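Local coordinates for nitrogen regulatory protein P-II (Thiomonas intermedia, PDB 5D4L), which is a carboxysome-associated PII-like signalling protein that binds adenine nucleotides and bicarbonate and probably acts as an enzyme regulator, at residues G43-G48 against M73-V78. Numbering follows the deposited sequence.
Sequences GYTIVG and MIIAAV
Thr-45 and Val-47 pair with Ile-75 and Met-73 as antiparallel hydrogen-bonded partners, the segment axes approaching to 4.7 Å at 154° between their directions, and Ile-46 faces Ile-74 as the non-hydrogen-bonded pair between them. Four backbone bonds establish the register; the straightest, Ile-75 N to Thr-45 O (2.8 Å), is 178° at the hydrogen, and the shared carbonyls also receive CA-H contacts, such as Ile-46 CA to Met-73 O at 3.3 Å.

Side chains alternate between two faces. On one, Thr-45 OG1 lies 3.7 Å from Ile-75 CB, placed there by a chi1 of 53° that turns the hydroxyl to the position flanked by both backbone N and C. The Ile-75 side chain then runs obliquely across to Val-47, its CD1 terminus 4.1 Å from Val-47 CG2, and Val-47 CB meets Met-73 CB at 4.2 Å. This face turns into the trimer: Val-47 packs on Val-47 of the third subunit, and Ile-75 on Met-73 of the second. On the other face, Ile-46 CG1 touches Ile-74 CG1 at 4.3 Å. Ile-74 CG2 approaches Tyr-44 CB at 4.1 Å and meets the ring obliquely. Helix 29-39 covers this layer through Ala-32 and Leu-36, which pack on Ile-74.

The pair thus joins two neighbouring strands of the ferredoxin-like PII fold. Residues 43-47 extend the sheet into the second subunit by an antiparallel ladder, and Ile-75 O accepts two hydrogen bonds, from Thr-45 N and from NE2 of His-56 of that subunit. Thr-45 and Ala-77 contact ADP in another structure of this protein; in this nucleotide-free model Thr-45 OG1 is buried without a polar partner, and whether the hydroxyl takes part in binding cannot be told from this geometry.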
ATOM      1  N   GLY A  43      -2.994 -16.300  -4.856  1.00 32.02           N
ATOM      2  CA  GLY A  43      -2.209 -16.066  -3.664  1.00 31.48           C
ATOM      3  C   GLY A  43      -2.527 -14.715  -3.047  1.00 24.96           C
ATOM      4  O   GLY A  43      -3.247 -13.920  -3.621  1.00 24.46           O
ATOM      5  N   TYR A  44      -1.975 -14.461  -1.873  1.00 21.38           N
ATOM      6  CA  TYR A  44      -2.170 -13.189  -1.192  1.00 21.64           C
ATOM      7  C   TYR A  44      -1.013 -12.959  -0.236  1.00 21.52           C
ATOM      8  O   TYR A  44      -0.266 -13.889   0.065  1.00 21.86           O
ATOM      9  CB  TYR A  44      -3.497 -13.190  -0.435  1.00 18.46           C
ATOM     10  CG  TYR A  44      -3.651 -14.426   0.426  1.00 23.71           C
ATOM     11  CD1 TYR A  44      -3.027 -14.514   1.669  1.00 22.80           C
ATOM     12  CD2 TYR A  44      -4.392 -15.519  -0.014  1.00 24.74           C
ATOM     13  CE1 TYR A  44      -3.133 -15.650   2.446  1.00 24.55           C
ATOM     14  CE2 TYR A  44      -4.517 -16.659   0.767  1.00 25.72           C
ATOM     15  CZ  TYR A  44      -3.873 -16.718   1.987  1.00 28.50           C
ATOM     16  OH  TYR A  44      -3.995 -17.837   2.775  1.00 37.55           O
ATOM     17  N   THR A  45      -0.863 -11.733   0.258  1.00 23.04           N
ATOM     18  CA  THR A  45       0.021 -11.506   1.393  1.00 19.02           C
ATOM     19  C   THR A  45      -0.744 -10.753   2.462  1.00 22.58           C
ATOM     20  O   THR A  45      -1.802 -10.164   2.202  1.00 23.12           O
ATOM     21  CB  THR A  45       1.307 -10.732   1.013  1.00 22.45           C
ATOM     22  OG1 THR A  45       0.943  -9.535   0.342  1.00 23.53           O
ATOM     23  CG2 THR A  45       2.195 -11.556   0.088  1.00 22.06           C
ATOM     24  N   ILE A  46      -0.229 -10.803   3.682  1.00 21.94           N
ATOM     25  CA  ILE A  46      -0.937 -10.225   4.803  1.00 21.83           C
ATOM     26  C   ILE A  46      -0.029  -9.345   5.631  1.00 25.31           C
ATOM     27  O   ILE A  46       1.038  -9.784   6.054  1.00 24.49           O
ATOM     28  CB  ILE A  46      -1.536 -11.300   5.690  1.00 25.13           C
ATOM     29  CG1 ILE A  46      -2.497 -12.164   4.853  1.00 21.79           C
ATOM     30  CG2 ILE A  46      -2.235 -10.648   6.911  1.00 21.14           C
ATOM     31  CD1 ILE A  46      -3.311 -13.132   5.648  1.00 24.62           C
ATOM     32  N   VAL A  47      -0.458  -8.095   5.822  1.00 21.33           N
ATOM     33  CA  VAL A  47       0.219  -7.168   6.713  1.00 24.87           C
ATOM     34  C   VAL A  47      -0.509  -7.190   8.047  1.00 25.48           C
ATOM     35  O   VAL A  47      -1.721  -6.958   8.094  1.00 25.03           O
ATOM     36  CB  VAL A  47       0.253  -5.705   6.158  1.00 24.06           C
ATOM     37  CG1 VAL A  47       1.132  -4.827   7.039  1.00 23.10           C
ATOM     38  CG2 VAL A  47       0.755  -5.656   4.713  1.00 17.06           C
ATOM     39  N   GLY A  48       0.218  -7.472   9.126  1.00 20.45           N
ATOM     40  CA  GLY A  48      -0.377  -7.496  10.448  1.00 23.44           C
ATOM     41  C   GLY A  48      -0.207  -6.190  11.219  1.00 29.81           C
ATOM     42  O   GLY A  48       0.414  -5.247  10.736  1.00 29.52           O
ATOM     43  N   MET A  73      -4.235  -6.262   6.921  1.00 19.47           N
ATOM     44  CA  MET A  73      -4.508  -5.944   5.548  1.00 18.75           C
ATOM     45  C   MET A  73      -4.173  -7.158   4.720  1.00 19.37           C
ATOM     46  O   MET A  73      -3.047  -7.649   4.761  1.00 20.93           O
ATOM     47  CB  MET A  73      -3.694  -4.732   5.078  1.00 23.83           C
ATOM     48  CG  MET A  73      -3.805  -4.469   3.578  1.00 21.41           C
ATOM     49  SD  MET A  73      -2.823  -3.055   3.043  1.00 32.15           S
ATOM     50  CE  MET A  73      -3.748  -1.732   3.807  1.00 18.64           C
ATOM     51  N   ILE A  74      -5.155  -7.648   3.974  1.00 19.05           N
ATOM     52  CA  ILE A  74      -4.907  -8.709   3.018  1.00 17.82           C
ATOM     53  C   ILE A  74      -4.717  -8.090   1.628  1.00 21.04           C
ATOM     54  O   ILE A  74      -5.517  -7.270   1.185  1.00 22.21           O
ATOM     55  CB  ILE A  74      -6.053  -9.724   3.034  1.00 20.41           C
ATOM     56  CG1 ILE A  74      -6.268 -10.209   4.471  1.00 16.71           C
ATOM     57  CG2 ILE A  74      -5.779 -10.874   2.072  1.00 19.56           C
ATOM     58  CD1 ILE A  74      -7.309 -11.281   4.613  1.00 20.54           C
ATOM     59  N   ILE A  75      -3.620  -8.440   0.970  1.00 21.45           N
ATOM     60  CA  ILE A  75      -3.332  -7.931  -0.365  1.00 22.56           C
ATOM     61  C   ILE A  75      -3.439  -9.061  -1.414  1.00 22.23           C
ATOM     62  O   ILE A  75      -2.737 -10.063  -1.333  1.00 21.62           O
ATOM     63  CB  ILE A  75      -1.910  -7.272  -0.411  1.00 19.85           C
ATOM     64  CG1 ILE A  75      -1.790  -6.165   0.635  1.00 20.48           C
ATOM     65  CG2 ILE A  75      -1.598  -6.713  -1.782  1.00 22.27           C
ATOM     66  CD1 ILE A  75      -0.361  -5.580   0.722  1.00 22.22           C
ATOM     67  N   ALA A  76      -4.323  -8.896  -2.389  1.00 20.53           N
ATOM     68  CA  ALA A  76      -4.404  -9.820  -3.509  1.00 22.22           C
ATOM     69  C   ALA A  76      -4.297  -9.084  -4.839  1.00 24.45           C
ATOM     70  O   ALA A  76      -5.014  -8.112  -5.078  1.00 24.01           O
ATOM     71  CB  ALA A  76      -5.673 -10.580  -3.452  1.00 23.88           C
ATOM     72  N   ALA A  77      -3.387  -9.540  -5.693  1.00 24.46           N
ATOM     73  CA  ALA A  77      -3.285  -9.035  -7.055  1.00 22.36           C
ATOM     74  C   ALA A  77      -4.030 -10.004  -7.976  1.00 27.49           C
ATOM     75  O   ALA A  77      -3.737 -11.195  -8.015  1.00 31.19           O
ATOM     76  CB  ALA A  77      -1.859  -8.890  -7.470  1.00 26.75           C
ATOM     77  N   VAL A  78      -4.958  -9.461  -8.744  1.00 22.52           N
ATOM     78  CA  VAL A  78      -6.080 -10.203  -9.273  1.00 22.93           C
ATOM     79  C   VAL A  78      -6.437  -9.678 -10.671  1.00 26.41           C
ATOM     80  O   VAL A  78      -6.357  -8.469 -10.915  1.00 29.69           O
ATOM     81  CB  VAL A  78      -7.257 -10.072  -8.242  1.00 28.61           C
ATOM     82  CG1 VAL A  78      -8.481  -9.397  -8.811  1.00 24.59           C
ATOM     83  CG2 VAL A  78      -7.550 -11.388  -7.578  1.00 29.04           C
TER